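Local coordinates for protein alanine racemase (Enterococcus faecalis, PDB 3E5P) that belongs to the alanine racemase family, joining a PLP-bearing TIM-barrel domain to a C-terminal beta domain in a two-chain assembly, at residues I166-S171 and V202-S207; V282-A287 and D315-R320. The protein carries 1 engineered substitution. One frame throughout, in Å; residues are numbered along the deposited sequence.

Contact 1: residues I166-S171 and V202-S207. With PLP (pyridoxal-5'-phosphate), chain J.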
loop_
_atom_site.group_PDB
_atom_site.type_symbol
_atom_site.label_atom_id
_atom_site.label_comp_id
_atom_site.label_asym_id
_atom_site.label_seq_id
_atom_site.Cartn_x
_atom_site.Cartn_y
_atom_site.Cartn_z
ATOM N N ILE C 166 30.316 -11.523 6.185
ATOM C CA ILE C 166 29.757 -12.834 5.909
ATOM C C ILE C 166 28.620 -12.932 6.907
ATOM O O ILE C 166 28.817 -12.712 8.095
ATOM C CB ILE C 166 30.803 -13.954 6.110
ATOM C CG1 ILE C 166 30.222 -15.282 5.636
ATOM C CG2 ILE C 166 31.252 -14.016 7.546
ATOM C CD1 ILE C 166 31.237 -16.387 5.538
ATOM N N PHE C 167 27.418 -13.228 6.434
ATOM C CA PHE C 167 26.287 -13.260 7.345
ATOM C C PHE C 167 25.223 -14.283 7.017
ATOM O O PHE C 167 25.190 -14.822 5.917
ATOM C CB PHE C 167 25.640 -11.886 7.350
ATOM C CG PHE C 167 24.943 -11.552 6.065
ATOM C CD1 PHE C 167 23.553 -11.461 6.016
ATOM C CD2 PHE C 167 25.670 -11.326 4.903
ATOM C CE1 PHE C 167 22.894 -11.144 4.818
ATOM C CE2 PHE C 167 25.027 -11.011 3.703
ATOM C CZ PHE C 167 23.639 -10.918 3.659
ATOM N N THR C 168 24.348 -14.530 7.986
ATOM C CA THR C 168 23.221 -15.447 7.822
ATOM C C THR C 168 22.012 -14.724 8.402
ATOM O O THR C 168 22.148 -13.609 8.913
ATOM C CB THR C 168 23.427 -16.785 8.572
ATOM O OG1 THR C 168 22.449 -17.729 8.128
ATOM C CG2 THR C 168 23.267 -16.597 10.068
ATOM N N HIS C 169 20.834 -15.343 8.326
ATOM C CA HIS C 169 19.611 -14.725 8.852
ATOM C C HIS C 169 18.719 -15.797 9.453
ATOM O O HIS C 169 18.504 -16.827 8.825
ATOM C CB HIS C 169 18.877 -14.013 7.719
ATOM C CG HIS C 169 17.722 -13.179 8.168
ATOM N ND1 HIS C 169 17.861 -12.133 9.054
ATOM C CD2 HIS C 169 16.417 -13.194 7.808
ATOM C CE1 HIS C 169 16.696 -11.536 9.217
ATOM N NE2 HIS C 169 15.802 -12.158 8.470
ATOM N N PHE C 170 18.199 -15.554 10.658
ATOM C CA PHE C 170 17.335 -16.522 11.358
ATOM C C PHE C 170 15.865 -16.380 10.976
ATOM O O PHE C 170 15.347 -15.270 10.885
ATOM C CB PHE C 170 17.468 -16.362 12.878
ATOM C CG PHE C 170 18.825 -16.716 13.412
ATOM C CD1 PHE C 170 19.224 -18.039 13.511
ATOM C CD2 PHE C 170 19.730 -15.720 13.767
ATOM C CE1 PHE C 170 20.511 -18.374 13.953
ATOM C CE2 PHE C 170 21.020 -16.043 14.208
ATOM C CZ PHE C 170 21.409 -17.374 14.299
ATOM N N SER C 171 15.192 -17.507 10.771
ATOM C CA SER C 171 13.777 -17.501 10.401
ATOM C C SER C 171 12.816 -17.607 11.594
ATOM O O SER C 171 11.636 -17.266 11.470
ATOM C CB SER C 171 13.484 -18.658 9.447
ATOM O OG SER C 171 13.627 -19.909 10.103
ATOM N N VAL C 202 30.777 -9.632 10.860
ATOM C CA VAL C 202 30.208 -10.968 10.959
ATOM C C VAL C 202 28.881 -10.783 11.689
ATOM O O VAL C 202 28.842 -10.614 12.918
ATOM C CB VAL C 202 31.134 -11.909 11.741
ATOM C CG1 VAL C 202 30.423 -13.233 12.011
ATOM C CG2 VAL C 202 32.395 -12.154 10.940
ATOM N N HIS C 203 27.795 -10.803 10.918
ATOM C CA HIS C 203 26.457 -10.569 11.460
ATOM C C HIS C 203 25.419 -11.670 11.268
ATOM O O HIS C 203 25.402 -12.357 10.246
ATOM C CB HIS C 203 25.907 -9.256 10.892
ATOM C CG HIS C 203 26.161 -9.065 9.428
ATOM N ND1 HIS C 203 25.148 -8.845 8.519
ATOM C CD2 HIS C 203 27.320 -8.986 8.724
ATOM C CE1 HIS C 203 25.671 -8.634 7.321
ATOM N NE2 HIS C 203 26.987 -8.713 7.418
ATOM N N VAL C 204 24.538 -11.825 12.249
ATOM C CA VAL C 204 23.503 -12.838 12.150
ATOM C C VAL C 204 22.204 -12.413 12.825
ATOM O O VAL C 204 21.159 -13.014 12.598
ATOM C CB VAL C 204 23.969 -14.165 12.793
ATOM C CG1 VAL C 204 25.275 -14.624 12.162
ATOM C CG2 VAL C 204 24.147 -13.988 14.299
ATOM N N SER C 205 22.264 -11.362 13.637
ATOM C CA SER C 205 21.101 -10.921 14.392
ATOM C C SER C 205 20.181 -9.864 13.808
ATOM O O SER C 205 20.606 -8.928 13.130
ATOM C CB SER C 205 21.542 -10.449 15.780
ATOM O OG SER C 205 22.238 -11.470 16.468
ATOM N N ASN C 206 18.901 -10.040 14.108
ATOM C CA ASN C 206 17.844 -9.123 13.706
ATOM C C ASN C 206 17.257 -8.650 15.047
ATOM O O ASN C 206 17.830 -8.956 16.102
ATOM C CB ASN C 206 16.791 -9.853 12.860
ATOM C CG ASN C 206 16.201 -11.067 13.569
ATOM O OD1 ASN C 206 15.380 -11.785 13.000
ATOM N ND2 ASN C 206 16.614 -11.298 14.814
ATOM N N SER C 207 16.146 -7.916 15.020
ATOM C CA SER C 207 15.543 -7.422 16.260
ATOM C C SER C 207 15.363 -8.540 17.284
ATOM O O SER C 207 15.885 -8.472 18.397
ATOM C CB SER C 207 14.177 -6.775 15.988
ATOM O OG SER C 207 14.288 -5.558 15.265
HETATM N N1 PLP J . 17.963 -8.891 8.219
HETATM C C2 PLP J . 17.351 -9.136 7.053
HETATM C C2A PLP J . 18.074 -10.035 6.133
HETATM C C3 PLP J . 16.126 -8.560 6.739
HETATM O O3 PLP J . 15.391 -9.169 5.807
HETATM C C4 PLP J . 15.454 -7.687 7.606
HETATM C C4A PLP J . 14.792 -6.433 7.018
HETATM O O4A PLP J . 14.021 -6.254 6.075
HETATM C C5 PLP J . 16.109 -7.509 8.839
HETATM C C6 PLP J . 17.348 -8.079 9.094
HETATM C C5A PLP J . 15.468 -6.939 10.054
HETATM O O4P PLP J . 14.852 -7.887 10.846
HETATM P P PLP J . 13.767 -7.345 11.799
HETATM O O1P PLP J . 14.442 -6.788 12.911
HETATM O O2P PLP J . 12.976 -8.338 12.447
HETATM O O3P PLP J . 12.961 -6.375 11.088
HETATM O O HOH W 1 18.696 -13.298 11.577
#
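T168 and H203 meet at the C-terminal ends of two adjacent parallel strands, 161-167 and 201-205, in a TIM-type barrel. The backbone bond from T168 N to H203 O is weak at 3.3 Å, with 152° at the hydrogen. Beside it, the F167 and H203 rings are nearly parallel, 2° between planes, but slid apart with centroids 4.6 Å from each other, so they barely overlap. R222 and H130 hold the two H203 nitrogens and thereby fix the ring's rotation. T168 sends its methyl across, CG2 lying 3.5 Å from V204 CG1, while its OG1 turns to V133 and T135. The other V204 branch, CG2, comes 3.7 Å from F170 CE2. The strands belong to a beta-alpha-beta unit, and its helix 179-192 covers T168 and V204 through F188. Further on, a water bridges the chains, donating to V204 O (2.7 Å) and accepting from F170 N in a doubtfully short bond. H169 has CG anti to its backbone N (chi1 -172°), turning one imidazole face to PLP, whose C2A sits over the ring centre. R222 meets H169 ND1, and Y267 of the second subunit meets NE2. N206 is the N-cap of helix 207-212, where PLP O1P receives S207 N at 2.9 Å and S207 OG at 2.7 Å; the helix end probably adds some positive potential at the phosphate.

Contact 2: residues V282-A287 and D315-R320; sequences VPIGYA and DQCMIR. With PPI (propanoic acid), chain K.
V282 and C317 form an antiparallel, hydrogen-bonded pair: V282 N reaches C317 O at 3.0 Å, almost straight at 170°, and C317 N returns to V282 O at 3.1 Å. The V282 side chain starts with CB, 3.8 Å from C317 O and within loose apolar range of C317 SG. With CG1 anti to the backbone N (chi1 -174°), CG2 lies beside that N and becomes the branch that crosses. Its tip meets I319 CD1 at 3.8 Å and I319 CG1 at 4.0 Å, the two side chains crossing at about a right angle. P283 then centres an inverse gamma turn, in which V282 O also takes a weak bond from I284 N. Beyond the turn I284 CG2 rests 4.0 Å from C317 SG, and G285, without a side chain, lets its CA approach D315 CA to 3.9 Å. D315 itself points away, touching a PLP and making a salt bridge to R365. The pairing lies where the middle strand, 277-282, of a three-stranded antiparallel sheet runs out against the outermost strand 317-321, with S251 of strand 247-252 packed on V282 and P283.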
loop_
_atom_site.group_PDB
_atom_site.type_symbol
_atom_site.label_atom_id
_atom_site.label_comp_id
_atom_site.label_asym_id
_atom_site.label_seq_id
_atom_site.Cartn_x
_atom_site.Cartn_y
_atom_site.Cartn_z
ATOM N N VAL C 282 -15.137 9.418 8.408
ATOM C CA VAL C 282 -13.710 9.619 8.551
ATOM C C VAL C 282 -13.047 9.512 7.188
ATOM O O VAL C 282 -13.271 8.543 6.468
ATOM C CB VAL C 282 -13.131 8.568 9.474
ATOM C CG1 VAL C 282 -11.664 8.866 9.736
ATOM C CG2 VAL C 282 -13.936 8.526 10.765
ATOM N N PRO C 283 -12.207 10.503 6.823
ATOM C CA PRO C 283 -11.496 10.555 5.537
ATOM C C PRO C 283 -10.231 9.690 5.375
ATOM O O PRO C 283 -9.144 10.208 5.111
ATOM C CB PRO C 283 -11.204 12.045 5.376
ATOM C CG PRO C 283 -10.888 12.448 6.795
ATOM C CD PRO C 283 -11.934 11.714 7.624
ATOM N N ILE C 284 -10.385 8.379 5.545
ATOM C CA ILE C 284 -9.298 7.412 5.361
ATOM C C ILE C 284 -9.982 6.131 4.898
ATOM O O ILE C 284 -11.013 5.734 5.463
ATOM C CB ILE C 284 -8.526 7.117 6.663
ATOM C CG1 ILE C 284 -7.335 6.202 6.355
ATOM C CG2 ILE C 284 -9.439 6.426 7.671
ATOM C CD1 ILE C 284 -6.328 6.086 7.488
ATOM N N GLY C 285 -9.432 5.505 3.860
ATOM C CA GLY C 285 -10.016 4.281 3.339
ATOM C C GLY C 285 -8.963 3.221 3.087
ATOM O O GLY C 285 -7.812 3.381 3.484
ATOM N N TYR C 286 -9.331 2.135 2.422
ATOM C CA TYR C 286 -8.339 1.106 2.172
ATOM C C TYR C 286 -7.240 1.552 1.215
ATOM O O TYR C 286 -6.095 1.163 1.390
ATOM C CB TYR C 286 -9.000 -0.212 1.720
ATOM C CG TYR C 286 -9.939 -0.142 0.546
ATOM C CD1 TYR C 286 -9.448 -0.075 -0.754
ATOM C CD2 TYR C 286 -11.330 -0.179 0.736
ATOM C CE1 TYR C 286 -10.307 -0.045 -1.849
ATOM C CE2 TYR C 286 -12.206 -0.147 -0.347
ATOM C CZ TYR C 286 -11.685 -0.076 -1.643
ATOM O OH TYR C 286 -12.524 0.014 -2.731
ATOM N N ALA C 287 -7.564 2.395 0.239
ATOM C CA ALA C 287 -6.555 2.885 -0.704
ATOM C C ALA C 287 -5.432 3.617 0.034
ATOM O O ALA C 287 -4.401 3.933 -0.549
ATOM C CB ALA C 287 -7.193 3.824 -1.729
ATOM N N ASP C 315 -11.809 5.554 0.102
ATOM C CA ASP C 315 -11.276 6.783 0.694
ATOM C C ASP C 315 -11.856 7.237 2.030
ATOM O O ASP C 315 -11.537 8.341 2.492
ATOM C CB ASP C 315 -11.428 7.924 -0.304
ATOM C CG ASP C 315 -11.097 7.498 -1.708
ATOM O OD1 ASP C 315 -9.927 7.139 -1.953
ATOM O OD2 ASP C 315 -12.012 7.505 -2.563
ATOM N N GLN C 316 -12.696 6.403 2.648
ATOM C CA GLN C 316 -13.305 6.743 3.932
ATOM C C GLN C 316 -14.099 5.604 4.563
ATOM O O GLN C 316 -14.423 4.623 3.901
ATOM C CB GLN C 316 -14.212 7.962 3.765
ATOM C CG GLN C 316 -15.270 7.787 2.719
ATOM C CD GLN C 316 -15.506 9.050 1.916
ATOM O OE1 GLN C 316 -16.338 9.070 1.006
ATOM N NE2 GLN C 316 -14.775 10.114 2.244
ATOM N N CYS C 317 -14.389 5.736 5.856
ATOM C CA CYS C 317 -15.167 4.733 6.583
ATOM C C CYS C 317 -16.085 5.423 7.582
ATOM O O CYS C 317 -15.912 6.602 7.876
ATOM C CB CYS C 317 -14.253 3.727 7.302
ATOM S SG CYS C 317 -12.837 4.417 8.187
ATOM N N MET C 318 -17.067 4.689 8.090
ATOM C CA MET C 318 -18.023 5.252 9.035
ATOM C C MET C 318 -17.875 4.672 10.436
ATOM O O MET C 318 -17.708 3.469 10.598
ATOM C CB MET C 318 -19.459 4.998 8.553
ATOM C CG MET C 318 -19.945 5.883 7.427
ATOM S SD MET C 318 -19.075 5.628 5.872
ATOM C CE MET C 318 -20.068 4.307 5.096
ATOM N N ILE C 319 -17.936 5.532 11.444
ATOM C CA ILE C 319 -17.853 5.087 12.823
ATOM C C ILE C 319 -19.102 5.538 13.560
ATOM O O ILE C 319 -19.581 6.654 13.352
ATOM C CB ILE C 319 -16.632 5.669 13.567
ATOM C CG1 ILE C 319 -16.582 7.186 13.407
ATOM C CG2 ILE C 319 -15.368 5.044 13.055
ATOM C CD1 ILE C 319 -15.461 7.820 14.200
ATOM N N ARG C 320 -19.638 4.655 14.398
ATOM C CA ARG C 320 -20.817 4.963 15.184
ATOM C C ARG C 320 -20.304 5.723 16.387
ATOM O O ARG C 320 -19.561 5.179 17.200
ATOM C CB ARG C 320 -21.508 3.686 15.653
ATOM C CG ARG C 320 -22.561 3.916 16.738
ATOM C CD ARG C 320 -22.597 2.749 17.720
ATOM N NE ARG C 320 -22.813 1.470 17.045
ATOM C CZ ARG C 320 -22.067 0.386 17.241
ATOM N NH1 ARG C 320 -21.053 0.422 18.094
ATOM N NH2 ARG C 320 -22.325 -0.730 16.573
HETATM C C1 PPI K . -15.211 1.645 -2.625
HETATM C C2 PPI K . -15.313 0.145 -2.389
HETATM C C3 PPI K . -16.283 -0.569 -3.323
HETATM O O1 PPI K . -14.787 2.068 -3.728
HETATM O O2 PPI K . -15.546 2.415 -1.699
#

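Contact 1 closes before contact 2 opens along the chain, and the two lie on opposite sides of its centre, their centres about 40 Å apart and nearest atoms about 25 Å. They share no sheet: contact 1 sits where two parallel strands of the N-terminal barrel domain end, and contact 2 at the edge of a three-stranded antiparallel sheet in the C-terminal domain, with the loop that follows one of its strands. The second subunit relates them. Y286 packs on Y356 of that chain and D315 bonds weakly to its K40, while S171 of contact 1 packs on G266 of the second subunit. Each domain thus faces the partner chain, consistent with PLP sites built from both subunits.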